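Beta-1,4-mannanase (Bacillus subtilis, PDB 2QHA) probably catalyses the random endo-hydrolysis of beta-1,4-mannosidic linkages in mannans, galactomannans and glucomannans, and binds a zinc ion. Local coordinates at residues A[18-23]-A[330-335]. Numbering follows the deposited sequence.
Sequences MNWLAH and SLTPIV
Trp20 and Ile334 mark the closest backbone approach, 6.2 Å between their CA atoms, where the last turn of helix 12-22 faces the extended tail that follows strand 330-331. No direct backbone-to-backbone hydrogen bond joins the two; a water accepts from Val335 N and donates weakly to His23 O. Trp20 reaches across with CG anti to its own backbone N (chi1 -178°), which carries the indole to the tail. Leu331 packs over one face of the indole, its CB 3.9 Å from the centroid of the five-membered ring of Trp20 in a CH-pi contact and its CD1 over CG. At the ring edge Trp20 NE1 donates to Thr332 O at 2.9 Å, a bent bond (131°) near the indole plane, and only weakly to Thr332 OG1, which also bonds Arg27. A phenylalanine in place of this tryptophan would probably leave Thr332 O without this donor and Leu331 with less ring to pack on. Ile334 divides its branches: CG1 lies 4.0 Å from Trp20 CD1, and CG2 sits over a face of the His23 imidazole, 3.7 Å from its centroid. That imidazole is fixed from one turn back by a nearly straight bond (175°) from His23 ND1 to Asn19 O, 2.7 Å long and in the ring plane. NE2 is thereby turned to the zinc ion, whose site His1, His23 and Glu336 complete, tying both ends of the ordered chain together beside helix 12-22, which packs through Trp20 and Leu21 on Leu33 of strand 32-40 in the TIM barrel of this family 26 glycosyl hydrolase.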
loop_
_atom_site.group_PDB
_atom_site.type_symbol
_atom_site.label_atom_id
_atom_site.label_comp_id
_atom_site.label_asym_id
_atom_site.label_seq_id
_atom_site.Cartn_x
_atom_site.Cartn_y
_atom_site.Cartn_z
ATOM N N MET A 18 0.226 1.113 14.942
ATOM C CA MET A 18 -0.508 2.234 14.351
ATOM C C MET A 18 -0.266 3.529 15.133
ATOM O O MET A 18 0.009 4.575 14.549
ATOM C CB MET A 18 -2.008 1.929 14.291
ATOM C CG MET A 18 -2.823 3.018 13.595
ATOM S SD MET A 18 -2.330 3.268 11.882
ATOM C CE MET A 18 -2.131 5.040 11.786
ATOM N N ASN A 19 -0.366 3.448 16.455
ATOM C CA ASN A 19 -0.149 4.616 17.308
ATOM C C ASN A 19 1.275 5.152 17.142
ATOM O O ASN A 19 1.495 6.364 17.029
ATOM C CB ASN A 19 -0.435 4.252 18.769
ATOM C CG ASN A 19 -0.358 5.446 19.698
ATOM O OD1 ASN A 19 -0.989 6.473 19.459
ATOM N ND2 ASN A 19 0.408 5.309 20.772
ATOM N N TRP A 20 2.235 4.233 17.091
ATOM C CA TRP A 20 3.641 4.588 16.939
ATOM C C TRP A 20 3.867 5.285 15.594
ATOM O O TRP A 20 4.512 6.335 15.532
ATOM C CB TRP A 20 4.497 3.332 17.096
ATOM C CG TRP A 20 5.977 3.531 17.015
ATOM C CD1 TRP A 20 6.823 3.823 18.047
ATOM C CD2 TRP A 20 6.789 3.435 15.840
ATOM N NE1 TRP A 20 8.124 3.908 17.586
ATOM C CE2 TRP A 20 8.127 3.672 16.234
ATOM C CE3 TRP A 20 6.516 3.161 14.490
ATOM C CZ2 TRP A 20 9.185 3.653 15.325
ATOM C CZ3 TRP A 20 7.568 3.137 13.586
ATOM C CH2 TRP A 20 8.885 3.395 14.004
ATOM N N LEU A 21 3.319 4.722 14.519
ATOM C CA LEU A 21 3.465 5.341 13.199
ATOM C C LEU A 21 2.907 6.758 13.175
ATOM O O LEU A 21 3.514 7.667 12.608
ATOM C CB LEU A 21 2.766 4.513 12.121
ATOM C CG LEU A 21 3.404 3.181 11.738
ATOM C CD1 LEU A 21 2.428 2.433 10.854
ATOM C CD2 LEU A 21 4.745 3.372 11.022
ATOM N N ALA A 22 1.735 6.945 13.777
ATOM C CA ALA A 22 1.068 8.242 13.739
ATOM C C ALA A 22 1.878 9.363 14.390
ATOM O O ALA A 22 1.742 10.527 14.001
ATOM C CB ALA A 22 -0.307 8.151 14.375
ATOM N N HIS A 23 2.711 9.008 15.367
ATOM C CA HIS A 23 3.493 10.004 16.122
ATOM C C HIS A 23 4.864 10.319 15.525
ATOM O O HIS A 23 5.587 11.186 16.042
ATOM C CB HIS A 23 3.696 9.544 17.560
ATOM C CG HIS A 23 2.484 9.666 18.426
ATOM N ND1 HIS A 23 1.482 8.720 18.445
ATOM C CD2 HIS A 23 2.134 10.608 19.334
ATOM C CE1 HIS A 23 0.556 9.084 19.317
ATOM N NE2 HIS A 23 0.935 10.218 19.879
ATOM N N SER A 330 10.613 -3.783 22.342
ATOM C CA SER A 330 9.612 -2.719 22.330
ATOM C C SER A 330 9.978 -1.679 21.278
ATOM O O SER A 330 11.155 -1.435 21.029
ATOM C CB SER A 330 9.519 -2.049 23.702
ATOM O OG SER A 330 9.050 -2.958 24.686
ATOM N N LEU A 331 8.970 -1.062 20.661
ATOM C CA LEU A 331 9.233 0.004 19.692
ATOM C C LEU A 331 9.928 1.181 20.378
ATOM O O LEU A 331 9.804 1.372 21.589
ATOM C CB LEU A 331 7.947 0.454 18.991
ATOM C CG LEU A 331 7.226 -0.572 18.101
ATOM C CD1 LEU A 331 5.888 -0.015 17.647
ATOM C CD2 LEU A 331 8.079 -0.997 16.891
ATOM N N THR A 332 10.692 1.954 19.615
ATOM C CA THR A 332 11.373 3.115 20.181
ATOM C C THR A 332 10.337 4.118 20.712
ATOM O O THR A 332 9.196 4.152 20.225
ATOM C CB THR A 332 12.271 3.784 19.140
ATOM O OG1 THR A 332 11.490 4.075 17.980
ATOM C CG2 THR A 332 13.434 2.869 18.749
ATOM N N PRO A 333 10.707 4.917 21.733
ATOM C CA PRO A 333 9.735 5.778 22.409
ATOM C C PRO A 333 8.965 6.712 21.481
ATOM O O PRO A 333 9.531 7.315 20.559
ATOM C CB PRO A 333 10.606 6.576 23.392
ATOM C CG PRO A 333 11.738 5.657 23.681
ATOM C CD PRO A 333 12.041 5.019 22.359
ATOM N N ILE A 334 7.669 6.822 21.740
ATOM C CA ILE A 334 6.837 7.816 21.087
ATOM C C ILE A 334 7.217 9.221 21.562
ATOM O O ILE A 334 7.544 9.428 22.735
ATOM C CB ILE A 334 5.338 7.504 21.329
ATOM C CG1 ILE A 334 4.884 6.381 20.378
ATOM C CG2 ILE A 334 4.457 8.755 21.174
ATOM C CD1 ILE A 334 3.476 5.916 20.606
ATOM N N VAL A 335 7.200 10.166 20.630
ATOM C CA VAL A 335 7.375 11.576 20.943
ATOM C C VAL A 335 6.038 12.257 20.687
ATOM O O VAL A 335 5.435 12.089 19.620
ATOM C CB VAL A 335 8.485 12.207 20.072
ATOM C CG1 VAL A 335 8.602 13.699 20.326
ATOM C CG2 VAL A 335 9.824 11.534 20.347
HETATM O O HOH W 1 7.256 9.535 17.802
#